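Local coordinates for protein galactose-1-phosphate uridylyltransferase (Pyrobaculum aerophilum str. IM2, PDB 6K9Z) that probably transfers uridylyl groups between UDP-glucose and hexose 1-phosphates, and holds zinc, iron and UDP in its structure, at residues A[4-7]-A[8-11]; A[281-284]-A[285-288]. The protein carries 1 engineered substitution. All coordinates share one frame; numbering follows the deposited sequence.

In the fold
Two local contacts, both turned toward the second subunit, lie on the same side of the chain's centre. Contact 1 is the turn joining strands 2-5 and 12-15 in the N-terminal half; contact 2 is the start of helix 284-289 in the C-terminal half. Their centres are 18 Å apart and their nearest atoms about 7 Å apart, so they do not touch. Both lie away from the annotated metal and ligand sites, yet contact 2 has bound ligand nearby: the side chain of Glu286 is about 7 Å from a bound UDP, and Gly288 O is hydrogen-bonded to His252 of the second subunit, a residue that binds iron.

Contact 1 (A[4-7]-A[8-11]); sequences RKDP and FTGE
Asp6 folds its carboxylate back over the turn that follows it, gripping the backbone of Phe8 and Thr9. Asp6 CB lies 3.2 Å from Thr9 OG1. CG, anti to the backbone N (chi1 -178°), touches the same hydroxyl and carries the carboxylate toward Phe8 N and Thr9 N. At the tip, OD1 accepts both N-H groups. Phe8 N meets OD1 at 2.8 Å, nearly along its C-O axis, which is the bond of an Asx turn; Thr9 N approaches OD1 from above the carboxylate plane at 3.1 Å. OD2 instead forms a salt bridge with Lys199 of the second subunit. That charge, together with Arg152 of the second subunit on Glu11 OE1, probably offsets the nearness of two acids, Asp6 OD2 and Glu11 OE1 being 4.3 Å apart.

The backbone closes the turn as well: Gly10 N bonds to Asp6 O at 2.8 Å, and Asp6 N to Glu11 O at an N-H angle of 173°. Glycine suits position 10, where phi is positive. Thr9 makes an ST turn, its OG1 accepting from Glu11 N and donating to Glu11 OE1 at 2.7 Å. With an alanine in place of Asp6, Phe8 N and Thr9 N would probably lose their shared acceptor, and Lys199 of the second subunit its carboxylate partner. The turn connects antiparallel strands 2-5 and 12-15, while Phe8 stacks on His172 of the second subunit.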
# COMPACT_ATOMS: atom_id res chain seq x y z
N ARG A 4 -0.84 -17.42 -2.36
CA ARG A 4 -1.44 -17.60 -1.02
C ARG A 4 -2.48 -16.52 -0.78
O ARG A 4 -2.41 -15.43 -1.38
CB ARG A 4 -0.33 -17.64 0.04
CG ARG A 4 0.76 -18.66 -0.22
CD ARG A 4 1.70 -18.75 0.96
NE ARG A 4 2.72 -19.72 0.72
CZ ARG A 4 3.59 -20.13 1.62
NH1 ARG A 4 3.53 -19.69 2.87
NH2 ARG A 4 4.50 -21.02 1.28
N LYS A 5 -3.44 -16.79 0.10
CA LYS A 5 -4.50 -15.81 0.40
C LYS A 5 -4.48 -15.49 1.89
O LYS A 5 -4.39 -16.39 2.72
CB LYS A 5 -5.85 -16.33 -0.07
CG LYS A 5 -6.99 -15.38 0.10
CD LYS A 5 -8.21 -15.97 -0.55
CE LYS A 5 -9.47 -15.28 -0.16
NZ LYS A 5 -10.58 -15.79 -0.99
N ASP A 6 -4.50 -14.19 2.18
CA ASP A 6 -4.61 -13.68 3.57
C ASP A 6 -6.03 -13.97 4.05
O ASP A 6 -6.99 -13.52 3.45
CB ASP A 6 -4.24 -12.20 3.62
CG ASP A 6 -4.27 -11.60 5.00
OD1 ASP A 6 -5.20 -11.92 5.75
OD2 ASP A 6 -3.33 -10.82 5.30
N PRO A 7 -6.22 -14.77 5.10
CA PRO A 7 -7.58 -15.15 5.49
C PRO A 7 -8.32 -14.04 6.27
O PRO A 7 -9.49 -14.18 6.49
CB PRO A 7 -7.32 -16.39 6.32
CG PRO A 7 -5.99 -16.08 7.01
CD PRO A 7 -5.18 -15.39 5.93
N PHE A 8 -7.63 -12.94 6.59
CA PHE A 8 -8.24 -11.75 7.23
C PHE A 8 -8.58 -10.66 6.24
O PHE A 8 -9.48 -9.86 6.51
CB PHE A 8 -7.36 -11.27 8.39
CG PHE A 8 -7.18 -12.34 9.43
CD1 PHE A 8 -8.25 -12.74 10.24
CD2 PHE A 8 -5.95 -12.92 9.63
CE1 PHE A 8 -8.08 -13.72 11.21
CE2 PHE A 8 -5.78 -13.90 10.60
CZ PHE A 8 -6.86 -14.31 11.38
N THR A 9 -7.89 -10.58 5.10
CA THR A 9 -8.13 -9.48 4.15
C THR A 9 -8.59 -9.99 2.78
O THR A 9 -9.10 -9.19 2.03
CB THR A 9 -6.87 -8.62 4.01
OG1 THR A 9 -5.87 -9.40 3.37
CG2 THR A 9 -6.30 -8.16 5.34
N GLY A 10 -8.37 -11.24 2.45
CA GLY A 10 -8.59 -11.72 1.07
C GLY A 10 -7.50 -11.28 0.13
O GLY A 10 -7.61 -11.47 -1.11
N GLU A 11 -6.43 -10.65 0.62
CA GLU A 11 -5.37 -10.27 -0.32
C GLU A 11 -4.62 -11.52 -0.77
O GLU A 11 -4.49 -12.48 -0.01
CB GLU A 11 -4.43 -9.26 0.32
CG GLU A 11 -5.15 -7.96 0.58
CD GLU A 11 -4.44 -7.06 1.57
OE1 GLU A 11 -4.01 -7.57 2.61
OE2 GLU A 11 -4.38 -5.86 1.31

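Contact 2 (A[281-284]-A[285-288]); sequences HAAG and AELG
The backbone O of His281 lies 4.0 Å from Glu286 OE1, and a water links the two, donating to OE1 at 2.7 Å and, weakly, to His281 O. Next comes Ala282, whose methyl CB packs 3.7 Å from Leu287 CD2, while Leu287 CD1 rests 3.4 Å from Ala282 O. The small methyl of Ala282 lets the extended backbone lie close to the first turn of the helix, and Ala282 CB also touches Glu286 CB.

Ala283 is the N-cap residue. Its N-H points to Glu286 OE1 (2.7 Å, N-H angle 165°), from above the carboxylate plane. The glutamate reaches back because its chain bends at chi2 (84°). This is one half of a capping box; alanine has no hydroxyl to return the bond. Glutamate suits this place, since an acid beside a helix N-terminus would probably be stabilised by the partial positive charge there. Ala283 O receives Leu287 N at 2.7 Å, the first turn's backbone bond.

Gly284 begins the helix, and its O takes a weak bond from Gly288 N at 2.9 Å; a beta carbon at Gly288 would probably crowd Gly284 O, consistent with glycine there. Helix 284-289 follows the loop after strand 266-271 and leads to strand 291-294. Trp200 of the same chain touches Ala282 and Glu286, Trp200 of the second subunit packs on Leu287, and Asn127 of the second subunit, on its strand 121-128, accepts from Gly284 N.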
# COMPACT_ATOMS: atom_id res chain seq x y z
N HIS A 281 6.58 7.98 1.10
CA HIS A 281 6.74 6.51 1.23
C HIS A 281 5.49 5.91 1.86
O HIS A 281 5.00 6.48 2.84
CB HIS A 281 7.94 6.18 2.12
CG HIS A 281 9.27 6.52 1.55
ND1 HIS A 281 9.89 7.73 1.78
CD2 HIS A 281 10.13 5.81 0.78
CE1 HIS A 281 11.05 7.76 1.17
NE2 HIS A 281 11.22 6.59 0.55
N ALA A 282 4.97 4.82 1.30
CA ALA A 282 3.83 4.15 1.95
C ALA A 282 4.42 3.50 3.21
O ALA A 282 5.37 2.71 3.06
CB ALA A 282 3.24 3.12 1.03
N ALA A 283 3.89 3.82 4.39
CA ALA A 283 4.48 3.27 5.63
C ALA A 283 3.41 2.70 6.58
O ALA A 283 2.50 2.00 6.10
CB ALA A 283 5.35 4.29 6.31
N GLY A 284 3.52 3.01 7.87
CA GLY A 284 2.61 2.42 8.87
C GLY A 284 1.14 2.75 8.64
O GLY A 284 0.33 1.81 8.70
N ALA A 285 0.81 4.00 8.35
CA ALA A 285 -0.62 4.34 8.12
C ALA A 285 -1.13 3.62 6.87
O ALA A 285 -2.22 2.94 6.90
CB ALA A 285 -0.80 5.85 8.04
N GLU A 286 -0.41 3.77 5.75
CA GLU A 286 -0.84 3.28 4.44
C GLU A 286 -0.81 1.75 4.44
O GLU A 286 -1.87 1.14 4.12
CB GLU A 286 0.02 3.88 3.32
CG GLU A 286 0.01 5.42 3.31
CD GLU A 286 0.97 6.12 4.24
OE1 GLU A 286 1.75 5.43 4.96
OE2 GLU A 286 0.95 7.40 4.31
N LEU A 287 0.34 1.14 4.72
CA LEU A 287 0.47 -0.35 4.56
C LEU A 287 -0.16 -1.06 5.77
O LEU A 287 -0.73 -2.15 5.57
CB LEU A 287 1.96 -0.69 4.40
CG LEU A 287 2.67 -0.00 3.23
CD1 LEU A 287 4.09 -0.49 3.13
CD2 LEU A 287 1.96 -0.23 1.91
N GLY A 288 -0.02 -0.48 6.96
CA GLY A 288 -0.46 -1.08 8.23
C GLY A 288 -1.94 -0.84 8.48
O GLY A 288 -2.57 -1.68 9.08
O HOH W 1 3.53 7.30 5.73